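Local atomic coordinates of endoglucanase (Uncultured bacterium, PDB entry 3X17), a protein that probably hydrolyses internal beta-1,4-glycosidic bonds of cellulose, as a family 9 glycoside hydrolase carrying an N-terminal Ig-like domain. Residues V413-P425 with A461-P474. Numbering follows the deposited sequence.
Sequences VFQTYEQSGYGVP and AALAQLDYVLGVNP
Three aromatic rings, Tyr417, Tyr422 and Tyr468, each receive an aliphatic carbon over the centre of one face, a worked example of CH-pi packing, helix on helix at Tyr417, loop on loop at Tyr422 and loop on helix at Tyr468. Ala461 CB sits 3.7 Å from the centroid of the Tyr417 ring, and it also meets the edge of Phe414. The Tyr422 ring lies over Pro474, with Pro474 CD 3.6 Å from its centroid, while the ring atom CD1 rests 3.6 Å from Asn473 CA. In the third pair the ring belongs to the other segment: Val424 CB stands only 8° off the normal of the Tyr468 ring, and its two methyls, CG1 and CG2, reach towards the CE1 and CE2 sides.

Between these pairs the bent side chain of Gln465 (chi2 -40°) brings its amide back to the loop. NE2 donates to Gly423 O at 3.1 Å, almost straight at 172° although it comes from above the carbonyl plane, and also to Ala461 O one helical turn back. A water donates to both Tyr422 O and Ala464 O, joining the two backbones. Behind this layer, the hydroxyl of Ser420 donates to Val424 O at 2.7 Å, across the type I turn Ser420–Gly423.

Tyr422 OH is hydrogen-bonded to Asp81, and Val472 touches strand 32-37, so the loops that follow helices 396-418 and 456-469 in the catalytic domain also meet the Ig-like domain. Were Tyr422 cut back to an alanine, Pro474 CD would probably lose the ring face it packs on, opening a gap there, and Asp81 this hydroxyl partner. Buried Gln465 OE1, without a hydrogen-bond partner, abuts Pro425 CD at 3.0 Å; the two N-H bonds probably fix the amide's rotation, while the CH-pi faces supply the apolar fit around it.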
ATOM      1  N   VAL A 413      12.517   2.795  12.352  1.00 34.76           N
ATOM      2  CA  VAL A 413      12.029   1.615  11.638  1.00 34.87           C
ATOM      3  C   VAL A 413      13.069   0.482  11.679  1.00 35.82           C
ATOM      4  O   VAL A 413      12.741  -0.646  12.045  1.00 35.81           O
ATOM      5  CB  VAL A 413      11.578   1.908  10.190  1.00 33.20           C
ATOM      6  CG1 VAL A 413      11.293   0.616   9.468  1.00 30.37           C
ATOM      7  CG2 VAL A 413      10.324   2.776  10.205  1.00 36.51           C
ATOM      8  N   PHE A 414      14.309   0.793  11.304  1.00 34.71           N
ATOM      9  CA  PHE A 414      15.373  -0.194  11.258  1.00 36.63           C
ATOM     10  C   PHE A 414      15.606  -0.887  12.596  1.00 38.18           C
ATOM     11  O   PHE A 414      15.793  -2.108  12.644  1.00 39.28           O
ATOM     12  CB  PHE A 414      16.669   0.425  10.773  1.00 37.59           C
ATOM     13  CG  PHE A 414      17.720  -0.599  10.409  1.00 42.98           C
ATOM     14  CD1 PHE A 414      17.579  -1.367   9.259  1.00 41.45           C
ATOM     15  CD2 PHE A 414      18.769  -0.892  11.290  1.00 42.03           C
ATOM     16  CE1 PHE A 414      18.495  -2.372   8.948  1.00 41.28           C
ATOM     17  CE2 PHE A 414      19.696  -1.888  10.983  1.00 41.75           C
ATOM     18  CZ  PHE A 414      19.551  -2.635   9.816  1.00 42.34           C
ATOM     19  N   GLN A 415      15.517  -0.128  13.686  1.00 39.16           N
ATOM     20  CA  GLN A 415      15.651  -0.706  15.020  1.00 40.71           C
ATOM     21  C   GLN A 415      14.563  -1.730  15.343  1.00 40.86           C
ATOM     22  O   GLN A 415      14.830  -2.768  15.993  1.00 40.64           O
ATOM     23  CB  GLN A 415      15.650   0.394  16.074  1.00 42.30           C
ATOM     24  CG  GLN A 415      15.206  -0.084  17.445  1.00 48.30           C
ATOM     25  CD  GLN A 415      15.283   1.007  18.512  1.00 56.52           C
ATOM     26  OE1 GLN A 415      14.791   0.831  19.626  1.00 65.64           O
ATOM     27  NE2 GLN A 415      15.913   2.126  18.180  1.00 59.13           N
ATOM     28  N   THR A 416      13.321  -1.438  14.941  1.00 39.22           N
ATOM     29  CA  THR A 416      12.250  -2.422  15.119  1.00 37.54           C
ATOM     30  C   THR A 416      12.510  -3.657  14.256  1.00 37.40           C
ATOM     31  O   THR A 416      12.368  -4.797  14.703  1.00 38.46           O
ATOM     32  CB  THR A 416      10.861  -1.828  14.810  1.00 38.48           C
ATOM     33  OG1 THR A 416      10.689  -0.611  15.541  1.00 36.80           O
ATOM     34  CG2 THR A 416       9.743  -2.811  15.218  1.00 36.71           C
ATOM     35  N   TYR A 417      12.933  -3.431  13.025  1.00 35.18           N
ATOM     36  CA  TYR A 417      13.213  -4.533  12.127  1.00 36.63           C
ATOM     37  C   TYR A 417      14.241  -5.478  12.766  1.00 38.12           C
ATOM     38  O   TYR A 417      14.136  -6.705  12.645  1.00 38.59           O
ATOM     39  CB  TYR A 417      13.725  -3.989  10.796  1.00 35.82           C
ATOM     40  CG  TYR A 417      14.583  -4.939   9.986  1.00 37.24           C
ATOM     41  CD1 TYR A 417      14.006  -5.909   9.176  1.00 33.93           C
ATOM     42  CD2 TYR A 417      15.971  -4.806   9.962  1.00 34.56           C
ATOM     43  CE1 TYR A 417      14.795  -6.782   8.402  1.00 30.28           C
ATOM     44  CE2 TYR A 417      16.760  -5.628   9.147  1.00 33.72           C
ATOM     45  CZ  TYR A 417      16.156  -6.631   8.388  1.00 38.17           C
ATOM     46  OH  TYR A 417      16.915  -7.469   7.597  1.00 40.69           O
ATOM     47  N   GLU A 418      15.212  -4.908  13.466  1.00 38.03           N
ATOM     48  CA  GLU A 418      16.264  -5.719  14.064  1.00 42.01           C
ATOM     49  C   GLU A 418      15.737  -6.499  15.258  1.00 42.08           C
ATOM     50  O   GLU A 418      16.263  -7.548  15.583  1.00 45.29           O
ATOM     51  CB  GLU A 418      17.446  -4.851  14.493  1.00 42.02           C
ATOM     52  CG  GLU A 418      18.211  -4.240  13.321  1.00 46.23           C
ATOM     53  CD  GLU A 418      19.643  -3.906  13.690  1.00 54.31           C
ATOM     54  OE1 GLU A 418      19.848  -3.083  14.616  1.00 56.57           O
ATOM     55  OE2 GLU A 418      20.550  -4.486  13.060  1.00 55.66           O
ATOM     56  N   GLN A 419      14.666  -6.010  15.873  1.00 42.51           N
ATOM     57  CA  GLN A 419      14.043  -6.722  16.987  1.00 42.84           C
ATOM     58  C   GLN A 419      13.103  -7.846  16.543  1.00 42.21           C
ATOM     59  O   GLN A 419      12.420  -8.427  17.372  1.00 45.50           O
ATOM     60  CB  GLN A 419      13.286  -5.745  17.890  1.00 41.12           C
ATOM     61  CG  GLN A 419      14.197  -4.794  18.619  1.00 44.45           C
ATOM     62  CD  GLN A 419      13.481  -3.575  19.195  1.00 49.93           C
ATOM     63  OE1 GLN A 419      13.948  -3.004  20.177  1.00 58.26           O
ATOM     64  NE2 GLN A 419      12.379  -3.148  18.573  1.00 44.45           N
ATOM     65  N   SER A 420      13.069  -8.168  15.254  1.00 40.62           N
ATOM     66  CA  SER A 420      11.945  -8.923  14.718  1.00 37.23           C
ATOM     67  C   SER A 420      12.404 -10.092  13.872  1.00 36.80           C
ATOM     68  O   SER A 420      12.915  -9.921  12.771  1.00 35.21           O
ATOM     69  CB  SER A 420      11.024  -8.022  13.896  1.00 37.01           C
ATOM     70  OG  SER A 420       9.926  -8.761  13.372  1.00 36.10           O
ATOM     71  N   GLY A 421      12.159 -11.292  14.362  1.00 36.67           N
ATOM     72  CA  GLY A 421      12.716 -12.462  13.714  1.00 39.31           C
ATOM     73  C   GLY A 421      12.292 -12.563  12.261  1.00 38.86           C
ATOM     74  O   GLY A 421      13.095 -12.907  11.414  1.00 38.45           O
ATOM     75  N   TYR A 422      11.039 -12.225  11.952  1.00 39.65           N
ATOM     76  CA  TYR A 422      10.571 -12.354  10.574  1.00 38.68           C
ATOM     77  C   TYR A 422      10.824 -11.141   9.675  1.00 39.75           C
ATOM     78  O   TYR A 422      10.373 -11.129   8.519  1.00 41.37           O
ATOM     79  CB  TYR A 422       9.094 -12.713  10.536  1.00 38.10           C
ATOM     80  CG  TYR A 422       8.807 -14.116  10.974  1.00 36.89           C
ATOM     81  CD1 TYR A 422       8.955 -15.192  10.078  1.00 40.27           C
ATOM     82  CD2 TYR A 422       8.405 -14.384  12.270  1.00 34.84           C
ATOM     83  CE1 TYR A 422       8.668 -16.476  10.456  1.00 35.79           C
ATOM     84  CE2 TYR A 422       8.137 -15.685  12.676  1.00 37.99           C
ATOM     85  CZ  TYR A 422       8.283 -16.730  11.769  1.00 38.23           C
ATOM     86  OH  TYR A 422       7.905 -18.012  12.131  1.00 34.92           O
ATOM     87  N   GLY A 423      11.440 -10.087  10.211  1.00 38.03           N
ATOM     88  CA  GLY A 423      11.649  -8.883   9.413  1.00 36.26           C
ATOM     89  C   GLY A 423      10.607  -7.786   9.594  1.00 36.13           C
ATOM     90  O   GLY A 423      10.923  -6.619   9.450  1.00 33.73           O
ATOM     91  N   VAL A 424       9.374  -8.156   9.934  1.00 37.83           N
ATOM     92  CA  VAL A 424       8.265  -7.187   9.961  1.00 37.18           C
ATOM     93  C   VAL A 424       8.472  -6.210  11.101  1.00 35.06           C
ATOM     94  O   VAL A 424       8.710  -6.623  12.225  1.00 35.43           O
ATOM     95  CB  VAL A 424       6.871  -7.877  10.076  1.00 37.98           C
ATOM     96  CG1 VAL A 424       6.791  -8.771  11.305  1.00 38.32           C
ATOM     97  CG2 VAL A 424       5.756  -6.819  10.131  1.00 36.02           C
ATOM     98  N   PRO A 425       8.526  -4.907  10.789  1.00 36.08           N
ATOM     99  CA  PRO A 425       8.895  -3.893  11.785  1.00 35.36           C
ATOM    100  C   PRO A 425       7.739  -3.513  12.691  1.00 34.15           C
ATOM    101  O   PRO A 425       7.502  -2.326  12.944  1.00 34.19           O
ATOM    102  CB  PRO A 425       9.353  -2.697  10.933  1.00 35.76           C
ATOM    103  CG  PRO A 425       8.757  -2.936   9.575  1.00 33.48           C
ATOM    104  CD  PRO A 425       8.210  -4.312   9.481  1.00 34.95           C
ATOM    105  N   ALA A 461      16.342  -4.221   4.570  1.00 35.68           N
ATOM    106  CA  ALA A 461      15.199  -4.179   5.466  1.00 36.57           C
ATOM    107  C   ALA A 461      13.908  -3.918   4.698  1.00 34.40           C
ATOM    108  O   ALA A 461      12.871  -4.436   5.067  1.00 35.16           O
ATOM    109  CB  ALA A 461      15.396  -3.139   6.581  1.00 35.71           C
ATOM    110  N   ALA A 462      13.962  -3.077   3.664  1.00 33.74           N
ATOM    111  CA  ALA A 462      12.807  -2.839   2.814  1.00 31.69           C
ATOM    112  C   ALA A 462      12.442  -4.113   2.053  1.00 34.12           C
ATOM    113  O   ALA A 462      11.263  -4.494   1.981  1.00 34.42           O
ATOM    114  CB  ALA A 462      13.090  -1.692   1.832  1.00 30.94           C
ATOM    115  N   LEU A 463      13.434  -4.778   1.473  1.00 31.23           N
ATOM    116  CA  LEU A 463      13.159  -6.026   0.748  1.00 31.84           C
ATOM    117  C   LEU A 463      12.452  -7.014   1.666  1.00 31.46           C
ATOM    118  O   LEU A 463      11.558  -7.756   1.239  1.00 31.27           O
ATOM    119  CB  LEU A 463      14.447  -6.675   0.230  1.00 29.04           C
ATOM    120  CG  LEU A 463      14.299  -8.032  -0.462  1.00 31.56           C
ATOM    121  CD1 LEU A 463      13.318  -7.902  -1.674  1.00 29.99           C
ATOM    122  CD2 LEU A 463      15.675  -8.473  -0.977  1.00 33.23           C
ATOM    123  N   ALA A 464      12.870  -7.021   2.922  1.00 29.08           N
ATOM    124  CA  ALA A 464      12.323  -7.950   3.906  1.00 27.07           C
ATOM    125  C   ALA A 464      10.805  -7.750   4.097  1.00 28.91           C
ATOM    126  O   ALA A 464      10.113  -8.640   4.629  1.00 28.52           O
ATOM    127  CB  ALA A 464      13.053  -7.776   5.233  1.00 26.36           C
ATOM    128  N   GLN A 465      10.296  -6.585   3.705  1.00 26.26           N
ATOM    129  CA  GLN A 465       8.840  -6.339   3.815  1.00 29.09           C
ATOM    130  C   GLN A 465       8.066  -6.991   2.666  1.00 29.62           C
ATOM    131  O   GLN A 465       6.978  -7.548   2.873  1.00 31.48           O
ATOM    132  CB  GLN A 465       8.526  -4.841   3.861  1.00 26.85           C
ATOM    133  CG  GLN A 465       9.253  -4.137   4.962  1.00 25.66           C
ATOM    134  CD  GLN A 465       9.287  -4.968   6.228  1.00 35.30           C
ATOM    135  OE1 GLN A 465       8.242  -5.490   6.672  1.00 32.20           O
ATOM    136  NE2 GLN A 465      10.497  -5.125   6.819  1.00 31.60           N
ATOM    137  N   LEU A 466       8.667  -6.983   1.480  1.00 28.81           N
ATOM    138  CA  LEU A 466       8.191  -7.839   0.404  1.00 31.06           C
ATOM    139  C   LEU A 466       8.280  -9.329   0.745  1.00 32.10           C
ATOM    140  O   LEU A 466       7.307 -10.049   0.552  1.00 33.83           O
ATOM    141  CB  LEU A 466       8.900  -7.527  -0.907  1.00 30.12           C
ATOM    142  CG  LEU A 466       8.688  -6.137  -1.507  1.00 29.62           C
ATOM    143  CD1 LEU A 466       9.715  -5.881  -2.594  1.00 28.64           C
ATOM    144  CD2 LEU A 466       7.298  -6.065  -2.150  1.00 31.86           C
ATOM    145  N   ASP A 467       9.424  -9.804   1.234  1.00 29.49           N
ATOM    146  CA  ASP A 467       9.528 -11.224   1.614  1.00 30.60           C
ATOM    147  C   ASP A 467       8.435 -11.595   2.604  1.00 30.08           C
ATOM    148  O   ASP A 467       7.903 -12.702   2.560  1.00 30.25           O
ATOM    149  CB  ASP A 467      10.902 -11.597   2.222  1.00 28.76           C
ATOM    150  CG  ASP A 467      12.079 -11.401   1.236  1.00 34.52           C
ATOM    151  OD1 ASP A 467      11.904 -11.521  -0.015  1.00 36.42           O
ATOM    152  OD2 ASP A 467      13.211 -11.199   1.732  1.00 34.76           O
ATOM    153  N   TYR A 468       8.189 -10.699   3.550  1.00 29.08           N
ATOM    154  CA  TYR A 468       7.261 -10.969   4.636  1.00 32.94           C
ATOM    155  C   TYR A 468       5.810 -11.104   4.148  1.00 31.85           C
ATOM    156  O   TYR A 468       5.132 -12.083   4.484  1.00 31.18           O
ATOM    157  CB  TYR A 468       7.358  -9.897   5.722  1.00 30.55           C
ATOM    158  CG  TYR A 468       6.215  -9.959   6.714  1.00 35.91           C
ATOM    159  CD1 TYR A 468       6.261 -10.826   7.807  1.00 34.03           C
ATOM    160  CD2 TYR A 468       5.144  -9.070   6.631  1.00 36.33           C
ATOM    161  CE1 TYR A 468       5.207 -10.875   8.723  1.00 37.55           C
ATOM    162  CE2 TYR A 468       4.126  -9.079   7.572  1.00 34.24           C
ATOM    163  CZ  TYR A 468       4.147 -10.000   8.599  1.00 39.17           C
ATOM    164  OH  TYR A 468       3.093 -10.052   9.495  1.00 34.17           O
ATOM    165  N   VAL A 469       5.372 -10.193   3.274  1.00 31.16           N
ATOM    166  CA  VAL A 469       3.999 -10.269   2.780  1.00 30.66           C
ATOM    167  C   VAL A 469       3.855 -11.367   1.743  1.00 31.47           C
ATOM    168  O   VAL A 469       2.727 -11.698   1.346  1.00 31.61           O
ATOM    169  CB  VAL A 469       3.437  -8.935   2.193  1.00 31.77           C
ATOM    170  CG1 VAL A 469       3.384  -7.812   3.243  1.00 27.83           C
ATOM    171  CG2 VAL A 469       4.192  -8.523   0.941  1.00 30.73           C
ATOM    172  N   LEU A 470       4.982 -11.936   1.308  1.00 29.31           N
ATOM    173  CA  LEU A 470       4.938 -12.956   0.285  1.00 30.88           C
ATOM    174  C   LEU A 470       5.350 -14.320   0.799  1.00 30.85           C
ATOM    175  O   LEU A 470       5.669 -15.209   0.013  1.00 30.46           O
ATOM    176  CB  LEU A 470       5.759 -12.559  -0.957  1.00 29.86           C
ATOM    177  CG  LEU A 470       5.137 -11.430  -1.782  1.00 30.75           C
ATOM    178  CD1 LEU A 470       6.120 -10.947  -2.854  1.00 34.76           C
ATOM    179  CD2 LEU A 470       3.845 -11.889  -2.460  1.00 34.08           C
ATOM    180  N   GLY A 471       5.346 -14.482   2.120  1.00 30.50           N
ATOM    181  CA  GLY A 471       5.415 -15.822   2.713  1.00 31.23           C
ATOM    182  C   GLY A 471       6.454 -16.010   3.811  1.00 31.66           C
ATOM    183  O   GLY A 471       6.489 -17.069   4.470  1.00 31.37           O
ATOM    184  N   VAL A 472       7.254 -14.975   4.070  1.00 30.06           N
ATOM    185  CA  VAL A 472       8.213 -15.036   5.170  1.00 31.26           C
ATOM    186  C   VAL A 472       7.586 -14.535   6.469  1.00 32.83           C
ATOM    187  O   VAL A 472       7.844 -13.427   6.925  1.00 33.94           O
ATOM    188  CB  VAL A 472       9.590 -14.345   4.844  1.00 32.46           C
ATOM    189  CG1 VAL A 472      10.603 -14.552   6.015  1.00 32.04           C
ATOM    190  CG2 VAL A 472      10.198 -14.957   3.578  1.00 30.19           C
ATOM    191  N   ASN A 473       6.752 -15.381   7.066  1.00 33.68           N
ATOM    192  CA  ASN A 473       5.933 -15.007   8.219  1.00 32.98           C
ATOM    193  C   ASN A 473       5.433 -16.291   8.896  1.00 33.80           C
ATOM    194  O   ASN A 473       5.507 -17.372   8.311  1.00 34.43           O
ATOM    195  CB  ASN A 473       4.762 -14.122   7.772  1.00 33.88           C
ATOM    196  CG  ASN A 473       3.825 -14.838   6.800  1.00 34.67           C
ATOM    197  OD1 ASN A 473       3.270 -15.889   7.124  1.00 35.23           O
ATOM    198  ND2 ASN A 473       3.702 -14.305   5.577  1.00 30.64           N
ATOM    199  N   PRO A 474       4.972 -16.196  10.147  1.00 34.48           N
ATOM    200  CA  PRO A 474       4.852 -17.470  10.852  1.00 36.00           C
ATOM    201  C   PRO A 474       3.716 -18.338  10.315  1.00 36.54           C
ATOM    202  O   PRO A 474       3.595 -19.487  10.720  1.00 37.45           O
ATOM    203  CB  PRO A 474       4.543 -17.050  12.294  1.00 34.44           C
ATOM    204  CG  PRO A 474       4.209 -15.596  12.228  1.00 34.65           C
ATOM    205  CD  PRO A 474       4.950 -15.051  11.070  1.00 33.44           C
TER
HETATM  206  O   HOH W   1      11.134 -10.839   5.901  1.00 38.68           O